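PDB 2I7G: monooxygenase from Agrobacterium tumefaciens, which probably catalyses the oxygenation of an organic substrate with molecular oxygen, using a flavin-type cofactor as luciferase-like monooxygenases do. Local coordinates for residues 252-257 / 328-333; 224-229 / 323-328. One frame throughout, in Å; residues are numbered along the deposited sequence. Where two conformers were deposited one is given.

Contact 1 of 2, residues 252-257 / 328-333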
ATOM      1  N   THR B 252      -9.283 -24.437   7.627  1.00 25.29           N
ATOM      2  CA  THR B 252      -8.235 -24.403   8.626  1.00 24.67           C
ATOM      3  C   THR B 252      -6.872 -24.412   7.959  1.00 24.07           C
ATOM      4  O   THR B 252      -6.654 -25.043   6.905  1.00 24.33           O
ATOM      5  CB  THR B 252      -8.362 -25.590   9.623  1.00 24.81           C
ATOM      6  OG1 THR B 252      -8.314 -26.817   8.891  1.00 26.83           O
ATOM      7  CG2 THR B 252      -9.710 -25.518  10.436  1.00 25.17           C
ATOM      8  N   SER B 253      -5.925 -23.745   8.596  1.00 23.00           N
ATOM      9  CA  SER B 253      -4.546 -23.741   8.141  1.00 23.15           C
ATOM     10  C   SER B 253      -3.670 -24.010   9.370  1.00 22.31           C
ATOM     11  O   SER B 253      -4.028 -23.674  10.531  1.00 21.41           O
ATOM     12  CB  SER B 253      -4.196 -22.338   7.567  1.00 23.42           C
ATOM     13  OG  SER B 253      -2.873 -22.355   7.079  1.00 29.97           O
ATOM     14  N   ILE B 254      -2.502 -24.585   9.120  1.00 22.35           N
ATOM     15  CA  ILE B 254      -1.453 -24.542  10.144  1.00 23.96           C
ATOM     16  C   ILE B 254      -0.285 -23.707   9.623  1.00 23.69           C
ATOM     17  O   ILE B 254       0.091 -23.792   8.435  1.00 24.60           O
ATOM     18  CB  ILE B 254      -1.022 -25.935  10.657  1.00 23.66           C
ATOM     19  CG1 ILE B 254      -0.301 -26.748   9.556  1.00 24.16           C
ATOM     20  CG2 ILE B 254      -2.253 -26.699  11.305  1.00 22.48           C
ATOM     21  CD1 ILE B 254       0.202 -28.145  10.022  1.00 23.90           C
ATOM     22  N   ASN B 255       0.267 -22.881  10.508  1.00 23.65           N
ATOM     23  CA  ASN B 255       1.345 -21.957  10.167  1.00 23.13           C
ATOM     24  C   ASN B 255       2.550 -22.409  10.999  1.00 23.72           C
ATOM     25  O   ASN B 255       2.494 -22.372  12.214  1.00 23.42           O
ATOM     26  CB  ASN B 255       0.977 -20.542  10.600  1.00 23.11           C
ATOM     27  CG  ASN B 255      -0.170 -19.942   9.804  1.00 27.12           C
ATOM     28  OD1 ASN B 255      -0.768 -20.574   8.943  1.00 29.30           O
ATOM     29  ND2 ASN B 255      -0.490 -18.686  10.133  1.00 26.62           N
ATOM     30  N   VAL B 256       3.610 -22.852  10.336  1.00 22.47           N
ATOM     31  CA  VAL B 256       4.726 -23.479  11.028  1.00 22.90           C
ATOM     32  C   VAL B 256       6.062 -22.875  10.563  1.00 23.39           C
ATOM     33  O   VAL B 256       6.159 -22.291   9.457  1.00 24.88           O
ATOM     34  CB  VAL B 256       4.745 -25.017  10.758  1.00 23.41           C
ATOM     35  CG1 VAL B 256       3.398 -25.624  11.091  1.00 22.55           C
ATOM     36  CG2 VAL B 256       5.122 -25.355   9.288  1.00 24.47           C
ATOM     37  N   HIS B 257       7.083 -23.076  11.388  1.00 22.37           N
ATOM     38  CA  HIS B 257       8.438 -22.715  11.008  1.00 23.75           C
ATOM     39  C   HIS B 257       9.144 -23.930  10.456  1.00 23.55           C
ATOM     40  O   HIS B 257       8.842 -25.061  10.844  1.00 22.19           O
ATOM     41  CB  HIS B 257       9.192 -22.160  12.206  1.00 24.00           C
ATOM     42  CG  HIS B 257       8.599 -20.888  12.722  1.00 28.62           C
ATOM     43  ND1 HIS B 257       7.962 -20.802  13.943  1.00 34.89           N
ATOM     44  CD2 HIS B 257       8.479 -19.666  12.150  1.00 33.67           C
ATOM     45  CE1 HIS B 257       7.508 -19.569  14.115  1.00 32.79           C
ATOM     46  NE2 HIS B 257       7.826 -18.857  13.053  1.00 32.86           N
ATOM     47  N   ASP B 328      -6.855 -27.555   5.570  1.00 23.01           N
ATOM     48  CA  ASP B 328      -6.992 -27.153   4.141  1.00 23.70           C
ATOM     49  C   ASP B 328      -5.767 -26.443   3.564  1.00 23.28           C
ATOM     50  O   ASP B 328      -5.581 -26.370   2.345  1.00 24.48           O
ATOM     51  CB  ASP B 328      -8.159 -26.184   4.022  1.00 23.65           C
ATOM     52  CG  ASP B 328      -9.440 -26.822   4.489  1.00 27.04           C
ATOM     53  OD1 ASP B 328      -9.927 -27.756   3.815  1.00 31.45           O
ATOM     54  OD2 ASP B 328      -9.916 -26.429   5.568  1.00 29.71           O
ATOM     55  N   ARG B 329      -4.962 -25.898   4.456  1.00 22.78           N
ATOM     56  CA  ARG B 329      -3.877 -25.054   4.045  1.00 22.63           C
ATOM     57  C   ARG B 329      -2.681 -25.281   4.995  1.00 21.42           C
ATOM     58  O   ARG B 329      -2.880 -25.567   6.176  1.00 21.28           O
ATOM     59  CB  ARG B 329      -4.365 -23.584   4.020  1.00 23.38           C
ATOM     60  CG  ARG B 329      -3.245 -22.564   3.747  1.00 23.36           C
ATOM     61  CD  ARG B 329      -3.808 -21.114   3.729  1.00 25.72           C
ATOM     62  NE  ARG B 329      -4.603 -20.836   2.540  1.00 27.85           N
ATOM     63  CZ  ARG B 329      -5.074 -19.609   2.215  1.00 28.73           C
ATOM     64  NH1 ARG B 329      -4.850 -18.565   2.993  1.00 28.83           N
ATOM     65  NH2 ARG B 329      -5.742 -19.445   1.096  1.00 28.01           N
ATOM     66  N   PHE B 330      -1.474 -25.179   4.443  1.00 20.89           N
ATOM     67  CA  PHE B 330      -0.210 -25.350   5.175  1.00 20.58           C
ATOM     68  C   PHE B 330       0.686 -24.197   4.781  1.00 21.24           C
ATOM     69  O   PHE B 330       0.999 -24.053   3.589  1.00 21.75           O
ATOM     70  CB  PHE B 330       0.456 -26.699   4.820  1.00 20.32           C
ATOM     71  CG  PHE B 330       1.822 -26.876   5.395  1.00 22.66           C
ATOM     72  CD1 PHE B 330       1.977 -27.384   6.697  1.00 23.10           C
ATOM     73  CD2 PHE B 330       2.970 -26.529   4.653  1.00 19.96           C
ATOM     74  CE1 PHE B 330       3.240 -27.533   7.272  1.00 21.23           C
ATOM     75  CE2 PHE B 330       4.262 -26.734   5.204  1.00 20.77           C
ATOM     76  CZ  PHE B 330       4.391 -27.212   6.525  1.00 22.32           C
ATOM     77  N   LEU B 331       1.126 -23.380   5.749  1.00 20.90           N
ATOM     78  CA  LEU B 331       1.988 -22.240   5.483  1.00 21.55           C
ATOM     79  C   LEU B 331       3.320 -22.377   6.230  1.00 21.94           C
ATOM     80  O   LEU B 331       3.342 -22.579   7.445  1.00 22.63           O
ATOM     81  CB  LEU B 331       1.324 -20.920   5.921  1.00 22.54           C
ATOM     82  CG  LEU B 331       0.091 -20.411   5.179  1.00 25.08           C
ATOM     83  CD1 LEU B 331      -0.138 -18.927   5.647  1.00 27.33           C
ATOM     84  CD2 LEU B 331       0.259 -20.516   3.629  1.00 25.72           C
ATOM     85  N   LEU B 332       4.416 -22.240   5.492  1.00 22.62           N
ATOM     86  CA  LEU B 332       5.744 -22.499   6.051  1.00 22.15           C
ATOM     87  C   LEU B 332       6.532 -21.189   6.111  1.00 22.60           C
ATOM     88  O   LEU B 332       6.621 -20.489   5.075  1.00 22.81           O
ATOM     89  CB  LEU B 332       6.435 -23.491   5.098  1.00 22.84           C
ATOM     90  CG  LEU B 332       7.846 -23.891   5.508  1.00 23.36           C
ATOM     91  CD1 LEU B 332       7.883 -24.573   6.903  1.00 23.64           C
ATOM     92  CD2 LEU B 332       8.560 -24.784   4.370  1.00 22.76           C
ATOM     93  N   GLN B 333       7.142 -20.886   7.258  1.00 22.31           N
ATOM     94  CA  GLN B 333       8.013 -19.704   7.391  1.00 23.73           C
ATOM     95  C   GLN B 333       9.463 -20.197   7.474  1.00 24.65           C
ATOM     96  O   GLN B 333       9.861 -20.810   8.477  1.00 23.38           O
ATOM     97  CB  GLN B 333       7.628 -18.865   8.618  1.00 24.26           C
ATOM     98  CG  GLN B 333       8.578 -17.679   8.832  1.00 24.44           C
ATOM     99  CD  GLN B 333       8.140 -16.749   9.966  1.00 28.49           C
ATOM    100  OE1 GLN B 333       6.993 -16.290  10.016  1.00 41.41           O
ATOM    101  NE2 GLN B 333       9.048 -16.417  10.805  1.00 27.84           N
TER
HETATM  102  O   HOH W   1     -10.775 -27.756   7.618  1.00 42.65           O
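Thr252 to His257 run beside Arg329 to Gln333 as two neighbouring parallel strands of the TIM barrel, their short axes 4.7 Å apart. Their junction begins at Asp328, just before the second strand. Asp328 CB lies 3.4 Å from Thr252 O; CG carries the chain on toward Thr252 N, and at the tip OD2 accepts that N-H at 2.9 Å through its anti lone pair. The first torsion, chi1 -60° with CG anti to the carbonyl carbon, brings the carboxylate to this first N-H of the segment. Thr252 O returns the favour, accepting from Asp328 N and, weakly, from Arg329 N. Beyond this the bonds alternate as in any parallel pair: Ile254 N to Arg329 O, Leu331 N to Ile254 O, Val256 N to Leu331 O, Gln333 N to Val256 O.

Ser253, Asn255, His257, Arg329, Leu331 and Gln333 share the face turned into the barrel. Arg329 forms salt bridges with Glu23 and Glu128, while His257, against helix 279-286, has its ND1 hydrogen-bonded to Arg286 NH2. Ile254, Val256, Phe330 and Leu332 point to the helical layer. Phe330 reaches across on this side: Ile254 CD1 sits at the ring edge, 3.8 Å from Phe330 CD1, and the Val256 and Phe330 side chains cross at about a right angle, with Val256 CG2 3.4 Å from Phe330 CZ. The same methyl also meets Leu332 CD1. Back at the strand start, one water lies between Thr252 OG1 and Asp328 OD2, 2.6 Å from Asp328 OD2.

Contact 2 of 2, residues 224-229 / 323-328; sequences GEYRRF and GVFKND. With SO4 (sulfate ion), chain F.
Phe325 pushes its ring against Tyr226 and Phe229, joining the last turn of helix 311-325 to the loop of the TIM barrel that leads from strand 217-220 into helix 230-242. The contact is apolar, with no hydrogen bond across it. Phe325 CE2 lies 3.7 Å from Tyr226 CD2, and the two rings meet obliquely, planes 43° apart. Phe325 CZ comes to 3.4 Å from Tyr226 O, an oxygen that also takes the N-H of Phe229 within the loop. On the CE1 side the ring edge runs in plane to Phe229 C, while Phe229 CB is 4.0 Å from Phe325 CE1.

Tyr226 has CG between its backbone N and carbonyl carbon (chi1 69°), which stands the ring up beside the helix; there Val324 CG2 reaches the ring edge near CE2. The other branch, Val324 CG1, folds back over the centre of the Phe325 ring. At the outer side, in one of its two conformers, Arg227 makes salt bridges through NH2 with Glu225 OE1 and through NE with Glu303. A sulfate, probably from the crystallisation liquor and also bound by Trp288 NE1, marks the start of the segment: Gly224 N donates to sulfate O2 at 2.7 Å.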
ATOM      1  N   GLY B 224       6.732 -27.825  21.301  1.00 32.53           N
ATOM      2  CA  GLY B 224       6.242 -29.163  21.603  1.00 31.25           C
ATOM      3  C   GLY B 224       5.879 -29.931  20.353  1.00 30.17           C
ATOM      4  O   GLY B 224       6.298 -29.590  19.238  1.00 30.63           O
ATOM      5  N   GLU B 225       5.140 -31.008  20.546  1.00 28.13           N
ATOM      6  CA  GLU B 225       4.727 -31.844  19.430  1.00 26.95           C
ATOM      7  C   GLU B 225       3.516 -31.241  18.780  1.00 26.04           C
ATOM      8  O   GLU B 225       2.606 -30.774  19.466  1.00 25.97           O
ATOM      9  CB  GLU B 225       4.461 -33.273  19.907  1.00 25.78           C
ATOM     10  CG  GLU B 225       5.731 -33.918  20.467  1.00 29.44           C
ATOM     11  CD  GLU B 225       5.598 -35.414  20.685  1.00 30.96           C
ATOM     12  OE1 GLU B 225       4.477 -35.966  20.572  1.00 32.71           O
ATOM     13  OE2 GLU B 225       6.635 -36.046  20.942  1.00 30.73           O
ATOM     14  N   TYR B 226       3.512 -31.209  17.454  1.00 25.12           N
ATOM     15  CA  TYR B 226       2.401 -30.586  16.746  1.00 24.27           C
ATOM     16  C   TYR B 226       1.055 -31.223  17.117  1.00 23.37           C
ATOM     17  O   TYR B 226       0.053 -30.518  17.159  1.00 23.94           O
ATOM     18  CB  TYR B 226       2.616 -30.524  15.221  1.00 23.94           C
ATOM     19  CG  TYR B 226       2.596 -31.843  14.484  1.00 24.09           C
ATOM     20  CD1 TYR B 226       3.772 -32.415  13.997  1.00 24.20           C
ATOM     21  CD2 TYR B 226       1.396 -32.457  14.160  1.00 25.16           C
ATOM     22  CE1 TYR B 226       3.759 -33.627  13.268  1.00 26.76           C
ATOM     23  CE2 TYR B 226       1.362 -33.669  13.430  1.00 25.44           C
ATOM     24  CZ  TYR B 226       2.532 -34.234  12.990  1.00 26.93           C
ATOM     25  OH  TYR B 226       2.477 -35.401  12.287  1.00 26.69           O
ATOM     26  N   ARG B 227       1.077 -32.532  17.400  0.50 23.65           N
ATOM     27  CA  ARG B 227      -0.120 -33.304  17.768  0.50 23.81           C
ATOM     28  C   ARG B 227      -0.933 -32.650  18.867  0.50 23.81           C
ATOM     29  O   ARG B 227      -2.169 -32.754  18.891  0.50 23.63           O
ATOM     30  CB  ARG B 227       0.271 -34.707  18.272  0.50 24.33           C
ATOM     31  CG  ARG B 227       0.559 -35.676  17.192  0.50 26.37           C
ATOM     32  CD  ARG B 227       0.709 -37.063  17.776  0.50 24.95           C
ATOM     33  NE  ARG B 227       1.978 -37.283  18.481  0.50 26.86           N
ATOM     34  CZ  ARG B 227       2.384 -38.485  18.898  0.50 27.01           C
ATOM     35  NH1 ARG B 227       1.616 -39.548  18.689  0.50 28.36           N
ATOM     36  NH2 ARG B 227       3.541 -38.628  19.524  0.50 24.76           N
ATOM     37  N   ARG B 228      -0.238 -32.008  19.800  1.00 23.32           N
ATOM     38  CA  ARG B 228      -0.887 -31.454  20.992  1.00 24.71           C
ATOM     39  C   ARG B 228      -1.902 -30.349  20.656  1.00 23.71           C
ATOM     40  O   ARG B 228      -2.804 -30.046  21.450  1.00 23.35           O
ATOM     41  CB  ARG B 228       0.133 -30.974  22.010  1.00 25.06           C
ATOM     42  CG  ARG B 228       0.716 -29.668  21.734  1.00 30.15           C
ATOM     43  CD  ARG B 228       1.653 -29.281  22.864  1.00 40.33           C
ATOM     44  NE  ARG B 228       2.311 -28.007  22.569  1.00 45.44           N
ATOM     45  CZ  ARG B 228       1.869 -26.822  22.983  1.00 48.22           C
ATOM     46  NH1 ARG B 228       0.750 -26.743  23.707  1.00 49.25           N
ATOM     47  NH2 ARG B 228       2.539 -25.715  22.661  1.00 47.59           N
ATOM     48  N   PHE B 229      -1.731 -29.740  19.481  1.00 23.23           N
ATOM     49  CA  PHE B 229      -2.634 -28.666  19.005  1.00 23.45           C
ATOM     50  C   PHE B 229      -3.949 -29.161  18.388  1.00 23.43           C
ATOM     51  O   PHE B 229      -4.911 -28.377  18.242  1.00 23.62           O
ATOM     52  CB  PHE B 229      -1.873 -27.800  17.973  1.00 24.17           C
ATOM     53  CG  PHE B 229      -0.772 -26.980  18.581  1.00 26.74           C
ATOM     54  CD1 PHE B 229      -1.041 -25.717  19.100  1.00 30.39           C
ATOM     55  CD2 PHE B 229       0.527 -27.465  18.647  1.00 28.69           C
ATOM     56  CE1 PHE B 229      -0.036 -24.935  19.677  1.00 32.52           C
ATOM     57  CE2 PHE B 229       1.555 -26.703  19.228  1.00 30.53           C
ATOM     58  CZ  PHE B 229       1.264 -25.420  19.742  1.00 31.08           C
ATOM     59  N   GLY B 323      -3.211 -35.856   8.430  1.00 24.02           N
ATOM     60  CA  GLY B 323      -4.009 -36.943   9.018  1.00 24.91           C
ATOM     61  C   GLY B 323      -4.482 -36.524  10.405  1.00 25.24           C
ATOM     62  O   GLY B 323      -5.548 -36.930  10.858  1.00 25.91           O
ATOM     63  N   VAL B 324      -3.693 -35.682  11.067  1.00 25.00           N
ATOM     64  CA  VAL B 324      -3.983 -35.234  12.419  1.00 24.96           C
ATOM     65  C   VAL B 324      -4.992 -34.059  12.438  1.00 25.79           C
ATOM     66  O   VAL B 324      -5.980 -34.093  13.195  1.00 25.44           O
ATOM     67  CB  VAL B 324      -2.689 -34.876  13.167  1.00 25.67           C
ATOM     68  CG1 VAL B 324      -3.000 -34.171  14.512  1.00 26.78           C
ATOM     69  CG2 VAL B 324      -1.815 -36.123  13.362  1.00 25.79           C
ATOM     70  N   PHE B 325      -4.756 -33.070  11.583  1.00 24.14           N
ATOM     71  CA  PHE B 325      -5.485 -31.791  11.603  1.00 23.97           C
ATOM     72  C   PHE B 325      -6.633 -31.673  10.605  1.00 23.95           C
ATOM     73  O   PHE B 325      -7.510 -30.803  10.771  1.00 24.34           O
ATOM     74  CB  PHE B 325      -4.518 -30.633  11.283  1.00 23.05           C
ATOM     75  CG  PHE B 325      -3.513 -30.368  12.346  1.00 25.75           C
ATOM     76  CD1 PHE B 325      -3.921 -30.018  13.637  1.00 28.78           C
ATOM     77  CD2 PHE B 325      -2.158 -30.413  12.059  1.00 23.94           C
ATOM     78  CE1 PHE B 325      -2.967 -29.730  14.642  1.00 29.32           C
ATOM     79  CE2 PHE B 325      -1.206 -30.135  13.041  1.00 26.37           C
ATOM     80  CZ  PHE B 325      -1.604 -29.797  14.337  1.00 24.85           C
ATOM     81  N   LYS B 326      -6.544 -32.440   9.521  1.00 23.48           N
ATOM     82  CA  LYS B 326      -7.375 -32.300   8.320  1.00 24.86           C
ATOM     83  C   LYS B 326      -7.390 -30.851   7.835  1.00 23.99           C
ATOM     84  O   LYS B 326      -8.415 -30.313   7.420  1.00 24.71           O
ATOM     85  CB  LYS B 326      -8.809 -32.820   8.539  1.00 25.86           C
ATOM     86  CG  LYS B 326      -8.918 -34.262   9.086  1.00 29.97           C
ATOM     87  CD  LYS B 326      -8.231 -35.276   8.149  1.00 33.58           C
ATOM     88  CE  LYS B 326      -8.429 -36.720   8.632  1.00 32.97           C
ATOM     89  NZ  LYS B 326      -9.843 -36.883   9.127  1.00 37.68           N
ATOM     90  N   ASN B 327      -6.241 -30.203   7.929  1.00 23.01           N
ATOM     91  CA  ASN B 327      -6.141 -28.823   7.505  1.00 22.41           C
ATOM     92  C   ASN B 327      -6.247 -28.665   5.992  1.00 23.10           C
ATOM     93  O   ASN B 327      -5.734 -29.503   5.238  1.00 23.69           O
ATOM     94  CB  ASN B 327      -4.812 -28.219   7.998  1.00 21.84           C
ATOM     95  CG  ASN B 327      -3.566 -29.053   7.571  1.00 21.57           C
ATOM     96  OD1 ASN B 327      -3.455 -30.254   7.859  1.00 19.64           O
ATOM     97  ND2 ASN B 327      -2.624 -28.405   6.881  1.00 21.78           N
ATOM     98  N   ASP B 328      -6.855 -27.555   5.570  1.00 23.01           N
ATOM     99  CA  ASP B 328      -6.992 -27.153   4.141  1.00 23.70           C
ATOM    100  C   ASP B 328      -5.767 -26.443   3.564  1.00 23.28           C
ATOM    101  O   ASP B 328      -5.581 -26.370   2.345  1.00 24.48           O
ATOM    102  CB  ASP B 328      -8.159 -26.184   4.022  1.00 23.65           C
ATOM    103  CG  ASP B 328      -9.440 -26.822   4.489  1.00 27.04           C
ATOM    104  OD1 ASP B 328      -9.927 -27.756   3.815  1.00 31.45           O
ATOM    105  OD2 ASP B 328      -9.916 -26.429   5.568  1.00 29.71           O
TER
HETATM  106  S   SO4 F 703      10.060 -26.969  20.963  0.70 26.41           S
HETATM  107  O1  SO4 F 703       9.245 -25.776  21.105  0.70 41.54           O
HETATM  108  O2  SO4 F 703       9.226 -28.016  20.423  0.70 41.01           O
HETATM  109  O3  SO4 F 703      11.160 -26.714  20.063  0.70 41.19           O
HETATM  110  O4  SO4 F 703      10.535 -27.408  22.266  0.70 41.52           O

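How the contacts relate
Contact 1 lies in the barrel wall, with its centre about 8 Å from that of the chain; contact 2 sits farther out, its centre about 17 Å from the same point, in the helical layer and its loops. Asp328 belongs to both, because helix 311-325 runs through a short turn straight into strand 329-333. They touch directly too: Ile254 CG2 packs against Phe325 CD2 at 3.8 Å, and Thr252 OG1 approaches Asn327 CA. Backbone hydrogen bonds dominate the first, with apolar packing on its helix-facing side, whereas the second meets through aromatic and aliphatic side chains, with its salt bridges at the periphery. Phe233 of helix 230-242 serves both, packing on Ile254 and on Phe325.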